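Local coordinates for hydrogenase expression/formation protein HypE (Desulfovibrio vulgaris subsp. vulgaris, PDB 2Z1U), which binds ATP and magnesium and takes part in hydrogenase maturation, probably by ATP-dependent dehydration of a carbamoyl group carried at its C-terminus, at residues A[22-25]-A[26-30]; A[108-111]-A[112-116]; A[58-62]-A[63-67]. One frame throughout, in Å; residues are numbered along the deposited sequence.

Contact 1. Residues A[22-25]-A[26-30]; sequences LISD and LFLRH. With ATP (adenosine-5'-triphosphate), chain D.
I23 sets CG1, and F27 its CG, beside the backbone N (chi1 -70° and -64°), and this lays the two side chains against the ATP. I23 puts CD1 at the nucleoside, 3.2 Å from C8, while its CG2 branch meets CD1 of L28 at 3.8 Å as the two side chains cross obliquely. F27 offers a ring face to the adenine: N6 stands 3.3 Å above the ring plane, directly over its centre. L22 lies beside F27 on the helix surface; its CD1 reaches CE2 of F27, and its CD2 packs 3.6 Å from CD2 of L26, the two leucines lying side by side and pointing the same way.

The helix widens locally into pi-type turns: L28 N reaches five residues back to I23 O in a nearly straight 3.0 Å bond, and L22 O takes L26 N at 2.9 Å and F27 N only weakly. Further along, the chain of R29 bends at chi3 so that NH1 comes back to D25 O, approaching in the carbonyl plane. At 2.5 Å that bond is very short, and its exact length deserves caution. The other terminal nitrogen, NH2, forms a salt bridge with E108, giving the group two partners.

Helix 17-31 therefore supplies one wall of the adenine pocket. T130 and, from the second subunit, T222 and R223 hydrogen-bond the nucleotide, while L26, F27 and H30 rest on helix 104-121 and F27 also meets F96 of strand 87-99.

Contact 2. Residues A[108-111]-A[112-116]; sequences ERVV and ASMGK
V110 and M114 lie on the buried side of the helix, where the tight contact is between M114 CG and V110 O. M114 sends its CG back beside its own backbone N (chi1 -63°), where it sits 3.4 Å from V110 O; the chain then bends at chi3, and SD passes CG1 of V110 more loosely, at 4.4 Å. The same V110 O accepts M114 N at 3.0 Å, so the carbonyl is bonded by the amide and also touched by the M114 CG. V111 extends the buried face, and its O accepts the amide of G115 at 3.0 Å.

On the flank facing helix 17-31, where it packs on H30, A112 sets its methyl 3.2 Å from E108 O, the carbonyl that its own N-H bonds. S113 folds OG to within 3.3 Å of R109 O, yet its hydroxyl is hydrogen-bonded to D69. The open side is that of R109, an exposed residue that leaves the helix to make a cation-pi contact with F64.

M114 reaches C94 and F96 of strand 87-99 and I143 and T145 of strand 141-151, and V110 also lies on the latter. This is the helix of a beta-alpha-beta crossover: it links the parallel neighbours 87-99 and 124-133 and lies against the sheet of the AIR synthase-like N-terminal domain, whose strand 124-133 carries ATP-binding T127 to K131.

Contact 3. Residues A[58-62]-A[63-67]; sequences YTVDP and IFFPG
A cis peptide bond between D61 and P62 kinks the chain just after strand 50-58, and I63 then takes helical angles before the backbone stretches out again at F64 and F65. Across this bend V60 and F65 approach from opposite directions, and CG2 of V60 ends 3.7 Å from CE2 of F65, with CG1 only slightly farther away. With CG between the N and the carbonyl carbon (chi1 38°), the F65 ring folds back over its own backbone toward the bend. There its edge meets P62 O: CD2 is 3.4 Å from that oxygen, which lies in the plane of the ring. The carbonyl thus faces the slightly positive rim of C-H groups instead of the electron-rich face.

The ring of P62 packs against the strand backbone, its CG 3.4 Å from F64 O. F64 and F65 form one short arm of a beta hairpin with strand 68-69. P66 and G67 occupy the corner with the angles of a type II turn, G67 at a positive phi of 90°. I63 points away from the earlier residues and lays its CG2 over one face of the F64 ring, 3.8 Å above the plane but offset toward the rim.

V60, I63 and F65 all press on helix 70-83, V60 and F65 sharing L73, and the F65 ring also meets H177 with the planes almost perpendicular. T59 and D61 make backbone hydrogen bonds with C343 and R341 of the C-terminal tail, while T59 packs on V133 of the second subunit.

Overall arrangement
Contacts 1 and 2 each follow a single helix and meet along a shared face, where V111 packs on F27 and H30; contact 3, a bent loop leading into a hairpin, lies about 11 Å from contact 1 between nearest atoms. Contact 2 bridges them, since V110 also touches I63 and F64. All three are partly buried but differ in chemistry: contacts 1 and 2 have exposed charged residues on their outer sides, whereas none of the touching residues of contact 3 is exposed. Contact 1 covers the nucleotide, contact 2 packs V110 and M114 on the N-terminal domain's sheet while E108 and S113 pair with R29 and D69, and contact 3 relies on apolar and ring-edge packing.

Contact 1. Residues A[22-25]-A[26-30]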
loop_
_atom_site.group_PDB
_atom_site.type_symbol
_atom_site.label_atom_id
_atom_site.label_comp_id
_atom_site.label_asym_id
_atom_site.label_seq_id
_atom_site.Cartn_x
_atom_site.Cartn_y
_atom_site.Cartn_z
ATOM N N LEU A 22 -5.392 -19.636 1.473
ATOM C CA LEU A 22 -5.157 -18.816 0.282
ATOM C C LEU A 22 -3.768 -18.171 0.349
ATOM O O LEU A 22 -3.010 -18.230 -0.610
ATOM C CB LEU A 22 -6.211 -17.719 0.171
ATOM C CG LEU A 22 -6.817 -17.255 -1.158
ATOM C CD1 LEU A 22 -7.152 -15.796 -1.058
ATOM C CD2 LEU A 22 -5.993 -17.551 -2.425
ATOM N N ILE A 23 -3.448 -17.565 1.496
ATOM C CA ILE A 23 -2.165 -16.892 1.696
ATOM C C ILE A 23 -0.989 -17.867 1.520
ATOM O O ILE A 23 -0.081 -17.588 0.744
ATOM C CB ILE A 23 -2.100 -16.168 3.067
ATOM C CG1 ILE A 23 -3.036 -14.956 3.073
ATOM C CG2 ILE A 23 -0.671 -15.734 3.386
ATOM C CD1 ILE A 23 -3.236 -14.343 4.476
ATOM N N SER A 24 -1.007 -19.009 2.215
ATOM C CA SER A 24 0.085 -19.984 2.068
ATOM C C SER A 24 0.136 -20.680 0.713
ATOM O O SER A 24 1.204 -20.794 0.112
ATOM C CB SER A 24 0.101 -21.017 3.210
ATOM O OG SER A 24 0.567 -20.384 4.408
ATOM N N ASP A 25 -1.010 -21.144 0.228
ATOM C CA ASP A 25 -1.029 -22.007 -0.956
ATOM C C ASP A 25 -0.936 -21.244 -2.270
ATOM O O ASP A 25 -0.538 -21.811 -3.280
ATOM C CB ASP A 25 -2.262 -22.912 -0.960
ATOM C CG ASP A 25 -2.298 -23.877 0.222
ATOM O OD1 ASP A 25 -1.333 -23.936 1.023
ATOM O OD2 ASP A 25 -3.315 -24.582 0.350
ATOM N N LEU A 26 -1.313 -19.966 -2.269
ATOM C CA LEU A 26 -1.242 -19.185 -3.498
ATOM C C LEU A 26 -0.155 -18.124 -3.457
ATOM O O LEU A 26 0.801 -18.191 -4.231
ATOM C CB LEU A 26 -2.594 -18.545 -3.845
ATOM C CG LEU A 26 -2.621 -17.700 -5.132
ATOM C CD1 LEU A 26 -2.326 -18.544 -6.376
ATOM C CD2 LEU A 26 -3.944 -16.978 -5.273
ATOM N N PHE A 27 -0.310 -17.154 -2.556
ATOM C CA PHE A 27 0.576 -15.983 -2.527
ATOM C C PHE A 27 2.017 -16.356 -2.186
ATOM O O PHE A 27 2.926 -16.038 -2.950
ATOM C CB PHE A 27 0.040 -14.894 -1.583
ATOM C CG PHE A 27 -1.282 -14.313 -2.014
ATOM C CD1 PHE A 27 -1.397 -13.608 -3.220
ATOM C CD2 PHE A 27 -2.410 -14.443 -1.206
ATOM C CE1 PHE A 27 -2.624 -13.069 -3.622
ATOM C CE2 PHE A 27 -3.644 -13.906 -1.603
ATOM C CZ PHE A 27 -3.750 -13.221 -2.810
ATOM N N LEU A 28 2.216 -17.049 -1.060
ATOM C CA LEU A 28 3.550 -17.506 -0.646
ATOM C C LEU A 28 4.191 -18.433 -1.665
ATOM O O LEU A 28 5.405 -18.393 -1.870
ATOM C CB LEU A 28 3.496 -18.230 0.706
ATOM C CG LEU A 28 3.829 -17.360 1.910
ATOM C CD1 LEU A 28 2.878 -16.152 2.015
ATOM C CD2 LEU A 28 3.821 -18.209 3.177
ATOM N N ARG A 29 3.374 -19.265 -2.302
ATOM C CA ARG A 29 3.887 -20.208 -3.288
ATOM C C ARG A 29 4.547 -19.455 -4.438
ATOM O O ARG A 29 5.679 -19.756 -4.823
ATOM C CB ARG A 29 2.773 -21.117 -3.798
ATOM C CG ARG A 29 3.279 -22.359 -4.520
ATOM C CD ARG A 29 2.129 -23.273 -4.919
ATOM N NE ARG A 29 1.725 -23.006 -6.301
ATOM C CZ ARG A 29 0.582 -22.434 -6.678
ATOM N NH1 ARG A 29 -0.330 -22.070 -5.784
ATOM N NH2 ARG A 29 0.339 -22.250 -7.970
ATOM N N HIS A 30 3.844 -18.459 -4.970
ATOM C CA HIS A 30 4.355 -17.673 -6.097
ATOM C C HIS A 30 5.421 -16.632 -5.741
ATOM O O HIS A 30 6.313 -16.350 -6.556
ATOM C CB HIS A 30 3.201 -17.002 -6.848
ATOM C CG HIS A 30 2.409 -17.944 -7.699
ATOM N ND1 HIS A 30 2.728 -18.198 -9.015
ATOM C CD2 HIS A 30 1.319 -18.700 -7.423
ATOM C CE1 HIS A 30 1.868 -19.069 -9.514
ATOM N NE2 HIS A 30 1.003 -19.390 -8.569
HETATM P PG ATP D . -5.756 -8.042 9.346
HETATM O O1G ATP D . -5.545 -7.749 7.849
HETATM O O2G ATP D . -6.880 -9.007 9.571
HETATM O O3G ATP D . -5.825 -6.803 10.227
HETATM P PB ATP D . -2.940 -8.672 9.741
HETATM O O1B ATP D . -2.785 -7.530 8.715
HETATM O O2B ATP D . -2.165 -8.578 11.020
HETATM O O3B ATP D . -4.515 -8.883 9.942
HETATM P PA ATP D . -3.059 -10.612 7.659
HETATM O O1A ATP D . -4.132 -11.621 8.059
HETATM O O2A ATP D . -3.575 -9.558 6.720
HETATM O O3A ATP D . -2.392 -10.005 9.027
HETATM O "O5'" ATP D . -1.773 -11.316 7.090
HETATM C "C5'" ATP D . -1.279 -12.553 7.620
HETATM C "C4'" ATP D . 0.048 -12.823 6.943
HETATM O "O4'" ATP D . -0.242 -13.106 5.560
HETATM C "C3'" ATP D . 0.974 -11.619 6.960
HETATM O "O3'" ATP D . 2.323 -12.093 7.141
HETATM C "C2'" ATP D . 0.843 -11.002 5.564
HETATM O "O2'" ATP D . 2.081 -10.412 5.167
HETATM C "C1'" ATP D . 0.485 -12.218 4.686
HETATM N N9 ATP D . -0.401 -11.883 3.539
HETATM C C8 ATP D . -1.717 -11.623 3.570
HETATM N N7 ATP D . -2.181 -11.380 2.322
HETATM C C5 ATP D . -1.115 -11.453 1.504
HETATM C C6 ATP D . -0.883 -11.291 0.049
HETATM N N6 ATP D . -1.916 -10.961 -0.757
HETATM N N1 ATP D . 0.354 -11.467 -0.403
HETATM C C2 ATP D . 1.408 -11.780 0.375
HETATM N N3 ATP D . 1.254 -11.954 1.710
HETATM C C4 ATP D . 0.036 -11.803 2.292
#

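Contact 2. Residues A[108-111]-A[112-116]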
loop_
_atom_site.group_PDB
_atom_site.type_symbol
_atom_site.label_atom_id
_atom_site.label_comp_id
_atom_site.label_asym_id
_atom_site.label_seq_id
_atom_site.Cartn_x
_atom_site.Cartn_y
_atom_site.Cartn_z
ATOM N N GLU A 108 -5.089 -16.353 -9.657
ATOM C CA GLU A 108 -3.841 -17.110 -9.815
ATOM C C GLU A 108 -2.969 -16.625 -10.986
ATOM O O GLU A 108 -1.748 -16.549 -10.854
ATOM C CB GLU A 108 -4.110 -18.624 -9.933
ATOM C CG GLU A 108 -2.839 -19.443 -10.172
ATOM C CD GLU A 108 -2.945 -20.892 -9.737
ATOM O OE1 GLU A 108 -3.790 -21.641 -10.286
ATOM O OE2 GLU A 108 -2.151 -21.285 -8.859
ATOM N N ARG A 109 -3.589 -16.314 -12.123
ATOM C CA ARG A 109 -2.868 -15.734 -13.255
ATOM C C ARG A 109 -2.221 -14.393 -12.890
ATOM O O ARG A 109 -1.080 -14.123 -13.269
ATOM C CB ARG A 109 -3.800 -15.538 -14.446
ATOM C CG ARG A 109 -4.142 -16.824 -15.192
ATOM C CD ARG A 109 -4.782 -16.491 -16.539
ATOM N NE ARG A 109 -6.199 -16.143 -16.405
ATOM C CZ ARG A 109 -6.891 -15.412 -17.278
ATOM N NH1 ARG A 109 -6.314 -14.917 -18.375
ATOM N NH2 ARG A 109 -8.177 -15.168 -17.046
ATOM N N VAL A 110 -2.950 -13.569 -12.143
ATOM C CA VAL A 110 -2.449 -12.252 -11.722
ATOM C C VAL A 110 -1.299 -12.411 -10.726
ATOM O O VAL A 110 -0.262 -11.744 -10.847
ATOM C CB VAL A 110 -3.566 -11.396 -11.107
ATOM C CG1 VAL A 110 -2.978 -10.140 -10.438
ATOM C CG2 VAL A 110 -4.589 -11.012 -12.173
ATOM N N VAL A 111 -1.492 -13.304 -9.754
ATOM C CA VAL A 111 -0.469 -13.637 -8.763
ATOM C C VAL A 111 0.783 -14.200 -9.448
ATOM O O VAL A 111 1.896 -13.784 -9.129
ATOM C CB VAL A 111 -1.013 -14.612 -7.672
ATOM C CG1 VAL A 111 0.115 -15.148 -6.826
ATOM C CG2 VAL A 111 -2.045 -13.893 -6.794
ATOM N N ALA A 112 0.598 -15.138 -10.381
ATOM C CA ALA A 112 1.705 -15.670 -11.200
ATOM C C ALA A 112 2.483 -14.561 -11.937
ATOM O O ALA A 112 3.720 -14.562 -11.942
ATOM C CB ALA A 112 1.186 -16.717 -12.195
ATOM N N SER A 113 1.761 -13.632 -12.562
ATOM C CA SER A 113 2.373 -12.464 -13.180
ATOM C C SER A 113 3.215 -11.634 -12.216
ATOM O O SER A 113 4.311 -11.213 -12.571
ATOM C CB SER A 113 1.311 -11.558 -13.810
ATOM O OG SER A 113 0.861 -12.090 -15.041
ATOM N N MET A 114 2.698 -11.377 -11.014
ATOM C CA MET A 114 3.452 -10.629 -10.003
ATOM C C MET A 114 4.743 -11.313 -9.589
ATOM O O MET A 114 5.787 -10.663 -9.535
ATOM C CB MET A 114 2.591 -10.297 -8.774
ATOM C CG MET A 114 1.425 -9.404 -9.109
ATOM S SD MET A 114 0.345 -8.992 -7.743
ATOM C CE MET A 114 1.373 -7.936 -6.728
ATOM N N GLY A 115 4.659 -12.623 -9.307
ATOM C CA GLY A 115 5.815 -13.438 -8.948
ATOM C C GLY A 115 6.902 -13.343 -9.996
ATOM O O GLY A 115 8.046 -13.043 -9.679
ATOM N N LYS A 116 6.524 -13.587 -11.247
ATOM C CA LYS A 116 7.424 -13.507 -12.396
ATOM C C LYS A 116 8.063 -12.118 -12.572
ATOM O O LYS A 116 9.272 -11.997 -12.832
ATOM C CB LYS A 116 6.658 -13.883 -13.669
ATOM C CG LYS A 116 7.550 -14.249 -14.860
ATOM C CD LYS A 116 6.852 -13.926 -16.181
ATOM C CE LYS A 116 7.721 -14.257 -17.389
ATOM N NZ LYS A 116 7.143 -13.633 -18.601
#

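Contact 3. Residues A[58-62]-A[63-67]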
loop_
_atom_site.group_PDB
_atom_site.type_symbol
_atom_site.label_atom_id
_atom_site.label_comp_id
_atom_site.label_asym_id
_atom_site.label_seq_id
_atom_site.Cartn_x
_atom_site.Cartn_y
_atom_site.Cartn_z
ATOM N N TYR A 58 -3.613 0.005 -8.282
ATOM C CA TYR A 58 -3.783 -0.362 -9.685
ATOM C C TYR A 58 -5.234 -0.767 -9.899
ATOM O O TYR A 58 -5.781 -1.579 -9.154
ATOM C CB TYR A 58 -2.772 -1.455 -10.077
ATOM C CG TYR A 58 -1.354 -0.928 -9.942
ATOM C CD1 TYR A 58 -0.692 -0.989 -8.709
ATOM C CD2 TYR A 58 -0.700 -0.294 -11.023
ATOM C CE1 TYR A 58 0.580 -0.477 -8.548
ATOM C CE2 TYR A 58 0.605 0.256 -10.871
ATOM C CZ TYR A 58 1.236 0.152 -9.620
ATOM O OH TYR A 58 2.523 0.631 -9.401
ATOM N N THR A 59 -5.862 -0.145 -10.892
ATOM C CA THR A 59 -7.314 -0.217 -11.078
ATOM C C THR A 59 -7.638 -0.495 -12.552
ATOM O O THR A 59 -8.751 -0.242 -13.007
ATOM C CB THR A 59 -8.017 1.109 -10.646
ATOM O OG1 THR A 59 -7.436 2.198 -11.361
ATOM C CG2 THR A 59 -7.859 1.375 -9.145
ATOM N N VAL A 60 -6.665 -1.028 -13.284
ATOM C CA VAL A 60 -6.781 -1.168 -14.748
ATOM C C VAL A 60 -7.998 -2.019 -15.148
ATOM O O VAL A 60 -8.317 -3.044 -14.522
ATOM C CB VAL A 60 -5.469 -1.709 -15.388
ATOM C CG1 VAL A 60 -5.219 -3.148 -14.976
ATOM C CG2 VAL A 60 -5.469 -1.570 -16.931
ATOM N N ASP A 61 -8.689 -1.545 -16.172
ATOM C CA ASP A 61 -9.816 -2.246 -16.746
ATOM C C ASP A 61 -9.616 -2.227 -18.249
ATOM O O ASP A 61 -9.571 -1.142 -18.837
ATOM C CB ASP A 61 -11.119 -1.549 -16.351
ATOM C CG ASP A 61 -12.347 -2.214 -16.948
ATOM O OD1 ASP A 61 -13.246 -1.469 -17.389
ATOM O OD2 ASP A 61 -12.409 -3.464 -16.992
ATOM N N PRO A 62 -9.495 -3.415 -18.891
ATOM C CA PRO A 62 -9.600 -4.773 -18.346
ATOM C C PRO A 62 -8.356 -5.232 -17.574
ATOM O O PRO A 62 -7.310 -4.581 -17.631
ATOM C CB PRO A 62 -9.786 -5.634 -19.601
ATOM C CG PRO A 62 -9.049 -4.897 -20.659
ATOM C CD PRO A 62 -9.233 -3.434 -20.347
ATOM N N ILE A 63 -8.489 -6.355 -16.873
ATOM C CA ILE A 63 -7.428 -6.883 -16.020
ATOM C C ILE A 63 -6.309 -7.452 -16.870
ATOM O O ILE A 63 -5.136 -7.322 -16.512
ATOM C CB ILE A 63 -7.968 -7.990 -15.065
ATOM C CG1 ILE A 63 -8.982 -7.406 -14.083
ATOM C CG2 ILE A 63 -6.835 -8.704 -14.338
ATOM C CD1 ILE A 63 -9.496 -8.428 -13.060
ATOM N N PHE A 64 -6.691 -8.085 -17.982
ATOM C CA PHE A 64 -5.755 -8.672 -18.945
ATOM C C PHE A 64 -5.828 -7.929 -20.281
ATOM O O PHE A 64 -6.918 -7.595 -20.759
ATOM C CB PHE A 64 -6.031 -10.181 -19.140
ATOM C CG PHE A 64 -5.912 -11.000 -17.859
ATOM C CD1 PHE A 64 -4.664 -11.384 -17.368
ATOM C CD2 PHE A 64 -7.049 -11.378 -17.149
ATOM C CE1 PHE A 64 -4.542 -12.108 -16.172
ATOM C CE2 PHE A 64 -6.943 -12.112 -15.954
ATOM C CZ PHE A 64 -5.683 -12.476 -15.466
ATOM N N PHE A 65 -4.659 -7.675 -20.872
ATOM C CA PHE A 65 -4.532 -6.942 -22.149
ATOM C C PHE A 65 -3.246 -7.397 -22.848
ATOM O O PHE A 65 -2.393 -7.995 -22.204
ATOM C CB PHE A 65 -4.523 -5.417 -21.909
ATOM C CG PHE A 65 -3.768 -4.992 -20.667
ATOM C CD1 PHE A 65 -2.408 -4.694 -20.731
ATOM C CD2 PHE A 65 -4.417 -4.899 -19.433
ATOM C CE1 PHE A 65 -1.707 -4.302 -19.582
ATOM C CE2 PHE A 65 -3.722 -4.521 -18.282
ATOM C CZ PHE A 65 -2.362 -4.221 -18.359
ATOM N N PRO A 66 -3.120 -7.178 -24.177
ATOM C CA PRO A 66 -1.844 -7.477 -24.828
ATOM C C PRO A 66 -0.660 -6.820 -24.114
ATOM O O PRO A 66 -0.679 -5.609 -23.874
ATOM C CB PRO A 66 -2.031 -6.885 -26.227
ATOM C CG PRO A 66 -3.487 -7.051 -26.479
ATOM C CD PRO A 66 -4.127 -6.728 -25.156
ATOM N N GLY A 67 0.338 -7.624 -23.751
ATOM C CA GLY A 67 1.582 -7.116 -23.173
ATOM C C GLY A 67 1.613 -6.988 -21.661
ATOM O O GLY A 67 2.649 -6.636 -21.091
#